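Local coordinates for A putative transcriptional regulator (Rhodococcus sp., PDB 2HKU), which probably binds DNA as a transcriptional regulator of the TetR family, at residues E64-F67 and V68-C72; L201-P204 and E205-N209. All coordinates share one frame; numbering follows the deposited sequence.

Contact 1 of 2, residues E64-F67 and V68-C72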
loop_
_atom_site.group_PDB
_atom_site.type_symbol
_atom_site.label_atom_id
_atom_site.label_comp_id
_atom_site.label_asym_id
_atom_site.label_seq_id
_atom_site.Cartn_x
_atom_site.Cartn_y
_atom_site.Cartn_z
ATOM N N GLU A 64 -10.260 -18.803 -2.951
ATOM C CA GLU A 64 -10.155 -17.344 -2.849
ATOM C C GLU A 64 -10.700 -16.925 -1.496
ATOM O O GLU A 64 -10.147 -16.088 -0.803
ATOM C CB GLU A 64 -10.981 -16.681 -3.992
ATOM C CG GLU A 64 -10.340 -16.833 -5.377
ATOM C CD GLU A 64 -10.367 -18.288 -5.935
ATOM O OE1 GLU A 64 -11.443 -18.922 -5.877
ATOM O OE2 GLU A 64 -9.315 -18.811 -6.415
ATOM N N ARG A 65 -11.783 -17.578 -1.094
ATOM C CA ARG A 65 -12.326 -17.291 0.174
ATOM C C ARG A 65 -11.438 -17.753 1.358
ATOM O O ARG A 65 -11.282 -17.005 2.318
ATOM C CB ARG A 65 -13.692 -17.906 0.335
ATOM C CG ARG A 65 -14.198 -17.657 1.729
ATOM C CD ARG A 65 -15.702 -17.836 1.711
ATOM N NE ARG A 65 -16.433 -16.589 1.914
ATOM C CZ ARG A 65 -16.770 -16.105 3.109
ATOM N NH1 ARG A 65 -17.456 -14.976 3.179
ATOM N NH2 ARG A 65 -16.426 -16.752 4.225
ATOM N N LEU A 66 -10.891 -18.962 1.293
ATOM C CA LEU A 66 -9.789 -19.322 2.249
ATOM C C LEU A 66 -8.646 -18.269 2.312
ATOM O O LEU A 66 -8.273 -17.862 3.392
ATOM C CB LEU A 66 -9.217 -20.717 1.990
ATOM C CG LEU A 66 -8.118 -21.323 2.921
ATOM C CD1 LEU A 66 -8.479 -21.342 4.373
ATOM C CD2 LEU A 66 -7.750 -22.713 2.454
ATOM N N PHE A 67 -8.150 -17.812 1.142
ATOM C CA PHE A 67 -7.077 -16.867 1.064
ATOM C C PHE A 67 -7.482 -15.551 1.742
ATOM O O PHE A 67 -6.730 -15.032 2.563
ATOM C CB PHE A 67 -6.740 -16.511 -0.407
ATOM C CG PHE A 67 -5.549 -15.590 -0.515
ATOM C CD1 PHE A 67 -4.260 -16.097 -0.266
ATOM C CD2 PHE A 67 -5.711 -14.275 -0.710
ATOM C CE1 PHE A 67 -3.151 -15.300 -0.325
ATOM C CE2 PHE A 67 -4.614 -13.435 -0.829
ATOM C CZ PHE A 67 -3.348 -13.910 -0.634
ATOM N N VAL A 68 -8.648 -14.985 1.361
ATOM C CA VAL A 68 -9.026 -13.742 1.999
ATOM C C VAL A 68 -9.242 -13.928 3.534
ATOM O O VAL A 68 -8.844 -13.059 4.334
ATOM C CB VAL A 68 -10.290 -13.058 1.258
ATOM C CG1 VAL A 68 -10.748 -11.830 2.029
ATOM C CG2 VAL A 68 -9.916 -12.733 -0.159
ATOM N N GLU A 69 -9.894 -15.014 3.965
ATOM C CA GLU A 69 -10.092 -15.139 5.403
ATOM C C GLU A 69 -8.742 -15.229 6.115
ATOM O O GLU A 69 -8.530 -14.570 7.132
ATOM C CB GLU A 69 -10.895 -16.377 5.770
ATOM C CG GLU A 69 -12.348 -16.182 5.537
ATOM C CD GLU A 69 -13.141 -17.327 6.065
ATOM O OE1 GLU A 69 -12.684 -18.059 6.986
ATOM O OE2 GLU A 69 -14.215 -17.476 5.535
ATOM N N VAL A 70 -7.837 -16.048 5.576
ATOM C CA VAL A 70 -6.473 -16.170 6.130
ATOM C C VAL A 70 -5.776 -14.807 6.221
ATOM O O VAL A 70 -5.062 -14.497 7.249
ATOM C CB VAL A 70 -5.635 -17.196 5.265
ATOM C CG1 VAL A 70 -4.152 -17.054 5.462
ATOM C CG2 VAL A 70 -6.116 -18.649 5.500
ATOM N N ALA A 71 -5.945 -13.989 5.144
ATOM C CA ALA A 71 -5.260 -12.714 5.041
ATOM C C ALA A 71 -5.789 -11.716 6.073
ATOM O O ALA A 71 -5.036 -11.055 6.752
ATOM C CB ALA A 71 -5.381 -12.133 3.589
ATOM N N CYS A 72 -7.107 -11.631 6.180
ATOM C CA CYS A 72 -7.754 -10.880 7.212
ATOM C C CYS A 72 -7.341 -11.285 8.667
ATOM O O CYS A 72 -7.027 -10.427 9.436
ATOM C CB CYS A 72 -9.255 -11.002 7.038
ATOM S SG CYS A 72 -9.753 -10.059 5.451
#

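Contact 2 of 2, residues L201-P204 and E205-N209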
loop_
_atom_site.group_PDB
_atom_site.type_symbol
_atom_site.label_atom_id
_atom_site.label_comp_id
_atom_site.label_asym_id
_atom_site.label_seq_id
_atom_site.Cartn_x
_atom_site.Cartn_y
_atom_site.Cartn_z
ATOM N N LEU A 201 3.794 11.247 12.631
ATOM C CA LEU A 201 3.150 11.472 13.948
ATOM C C LEU A 201 3.698 12.740 14.623
ATOM O O LEU A 201 2.960 13.395 15.354
ATOM C CB LEU A 201 3.378 10.265 14.835
ATOM C CG LEU A 201 2.674 8.988 14.333
ATOM C CD1 LEU A 201 3.092 7.778 15.115
ATOM C CD2 LEU A 201 1.161 9.239 14.436
ATOM N N GLN A 202 4.980 13.053 14.350
ATOM C CA GLN A 202 5.733 14.206 14.915
ATOM C C GLN A 202 5.379 14.370 16.430
ATOM O O GLN A 202 4.645 15.260 16.799
ATOM C CB GLN A 202 5.409 15.449 14.091
ATOM C CG GLN A 202 6.555 16.440 13.958
ATOM C CD GLN A 202 7.836 15.793 13.363
ATOM O OE1 GLN A 202 8.782 15.494 14.110
ATOM N NE2 GLN A 202 7.853 15.557 12.027
ATOM N N ILE A 203 5.822 13.428 17.242
ATOM C CA ILE A 203 5.429 13.290 18.633
ATOM C C ILE A 203 6.485 14.097 19.399
ATOM O O ILE A 203 7.671 13.723 19.331
ATOM C CB ILE A 203 5.588 11.829 19.129
ATOM C CG1 ILE A 203 4.745 10.846 18.325
ATOM C CG2 ILE A 203 5.230 11.720 20.659
ATOM C CD1 ILE A 203 4.931 9.413 18.763
ATOM N N PRO A 204 6.058 15.178 20.110
ATOM C CA PRO A 204 6.969 15.959 20.981
ATOM C C PRO A 204 7.818 15.124 21.902
ATOM O O PRO A 204 7.367 14.093 22.459
ATOM C CB PRO A 204 6.026 16.881 21.744
ATOM C CG PRO A 204 4.852 17.148 20.773
ATOM C CD PRO A 204 4.686 15.760 20.083
ATOM N N GLU A 205 9.074 15.564 22.076
ATOM C CA GLU A 205 10.021 14.795 22.877
ATOM C C GLU A 205 9.484 14.497 24.298
ATOM O O GLU A 205 9.729 13.425 24.833
ATOM C CB GLU A 205 11.402 15.470 22.927
ATOM C CG GLU A 205 12.517 14.479 23.127
ATOM C CD GLU A 205 13.870 15.126 23.443
ATOM O OE1 GLU A 205 14.110 16.276 22.970
ATOM O OE2 GLU A 205 14.689 14.481 24.180
ATOM N N THR A 206 8.741 15.438 24.860
ATOM C CA THR A 206 8.230 15.365 26.252
ATOM C C THR A 206 7.154 14.258 26.404
ATOM O O THR A 206 7.244 13.366 27.302
ATOM C CB THR A 206 7.781 16.767 26.779
ATOM O OG1 THR A 206 6.828 17.374 25.893
ATOM C CG2 THR A 206 9.013 17.723 26.900
ATOM N N VAL A 207 6.201 14.281 25.457
ATOM C CA VAL A 207 5.290 13.139 25.195
ATOM C C VAL A 207 6.017 11.812 25.007
ATOM O O VAL A 207 5.645 10.846 25.630
ATOM C CB VAL A 207 4.387 13.426 24.001
ATOM C CG1 VAL A 207 3.343 12.280 23.819
ATOM C CG2 VAL A 207 3.731 14.804 24.145
ATOM N N ARG A 208 7.089 11.763 24.198
ATOM C CA ARG A 208 7.807 10.502 23.955
ATOM C C ARG A 208 8.436 9.942 25.197
ATOM O O ARG A 208 8.649 8.734 25.321
ATOM C CB ARG A 208 8.886 10.628 22.860
ATOM C CG ARG A 208 8.389 11.063 21.480
ATOM C CD ARG A 208 9.370 10.671 20.321
ATOM N NE ARG A 208 10.699 11.306 20.408
ATOM C CZ ARG A 208 11.014 12.536 19.984
ATOM N NH1 ARG A 208 10.125 13.341 19.404
ATOM N NH2 ARG A 208 12.258 12.968 20.139
ATOM N N ASN A 209 8.826 10.828 26.102
ATOM C CA ASN A 209 9.572 10.409 27.323
ATOM C C ASN A 209 8.683 9.952 28.464
ATOM O O ASN A 209 9.134 9.209 29.347
ATOM C CB ASN A 209 10.476 11.537 27.825
ATOM C CG ASN A 209 11.524 11.897 26.825
ATOM O OD1 ASN A 209 12.157 11.003 26.240
ATOM N ND2 ASN A 209 11.704 13.209 26.588
#

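Contact 1 of 2, residues E64-F67 and V68-C72
Arg65 and Glu69 are joined by a salt bridge one turn apart on helix 63-87, with Arg65 NH2 2.7 Å from Glu69 OE2. The guanidinium and carboxylate planes stand almost perpendicular, 89° apart, so one nitrogen meets one oxygen and the two groups do not pair side by side. Arg65 bends at chi3 (-111°), which swings its NH2 back over the turn toward Glu69. The other carboxylate oxygen, Glu69 OE1, is bridged to Arg22 of helix 21-36, so this one acid is shared by two arginines. With an alanine in place of Arg65, Glu69 OE2 would probably lose its charged mate and the carboxylate would be held mainly through Arg22.

Beneath these side chains runs regular alpha-helical i to i+4 bonding. Glu69 N reaches Arg65 O at 2.9 Å, and Val68, Val70 and Ala71 bond in the same way to Glu64, Leu66 and Phe67.

Outward from the backbone, Leu66 CD1 lies 3.8 Å from Val70 CG2, and both residues rest on Ala29 of helix 21-36. Val68 CG2, set beside its own backbone N, packs 3.4 Å from Glu64 O. The Phe67 ring makes an edge-to-face stack with Phe33, and the Phe67 side chain also touches Leu113 of helix 108-120, against which Ala71 packs too.

The chemistry divides this stretch of helix between a charged pair with a second arginine at its far oxygen and apolar side chains that join the helix-turn-helix region to the helices of the C-terminal domain.

Contact 2 of 2, residues L201-P204 and E205-N209
Ile203 and Arg208 meet where the chain leaves helix 190-201 and turns into the short helix 205-209, with Pro204 at the N-cap position of that last helix of the model. The turn begins at Gln202, whose positive phi (40°) breaks the preceding helix.

The close-packed part lies around Ile203. Its CG2 touches Val207 CG1 at 3.7 Å, the two side chains crossing at about a right angle, and the aliphatic part of Arg208 runs past the same methyl. Leu150 and Thr96 border Ile203 from the body of the domain. Pro204 CB adds a contact of 3.9 Å to Val207 CG2, and the Pro204 side chain also lies on Trp155.

The solvent side is looser: Glu205 and Thr206 are exposed, and the Glu205 chain is extended beyond CG. Arg208 lies between the two sides, with Glu205 CA 3.7 Å above one face of its guanidinium, offset toward the rim.

Two successive carbonyls are taken up by Arg208. Its backbone N bonds to Pro204 O at 2.9 Å, closing the first helical turn, while a bend at chi3 (-63°) brings the guanidinium edge to the preceding carbonyl, where NH1 meets Ile203 O at 2.5 Å, a bond so short and bent (136° at the hydrogen) that its exact geometry is doubtful.

In the fold
Contacts 1 and 2 lie on opposite sides of the chain's centre, their own centres 38 Å apart and their nearest atoms about 22 Å apart, so neither touches the other. In sequence they follow in series: contact 1 within the TetR-type helix-turn-helix region, contact 2 at the C-terminal end of the model. Helix 125-152 connects the two places, since Leu130 packs on Val68 and Glu69 and Leu150 on Leu201 and Ile203. The second subunit comes near contact 2 alone, where its Arg158 packs on Gln202. The predicted DNA-recognition motif, residues 41-60, just precedes helix 63-87, which probably places contact 1 near the DNA-binding end of the chain.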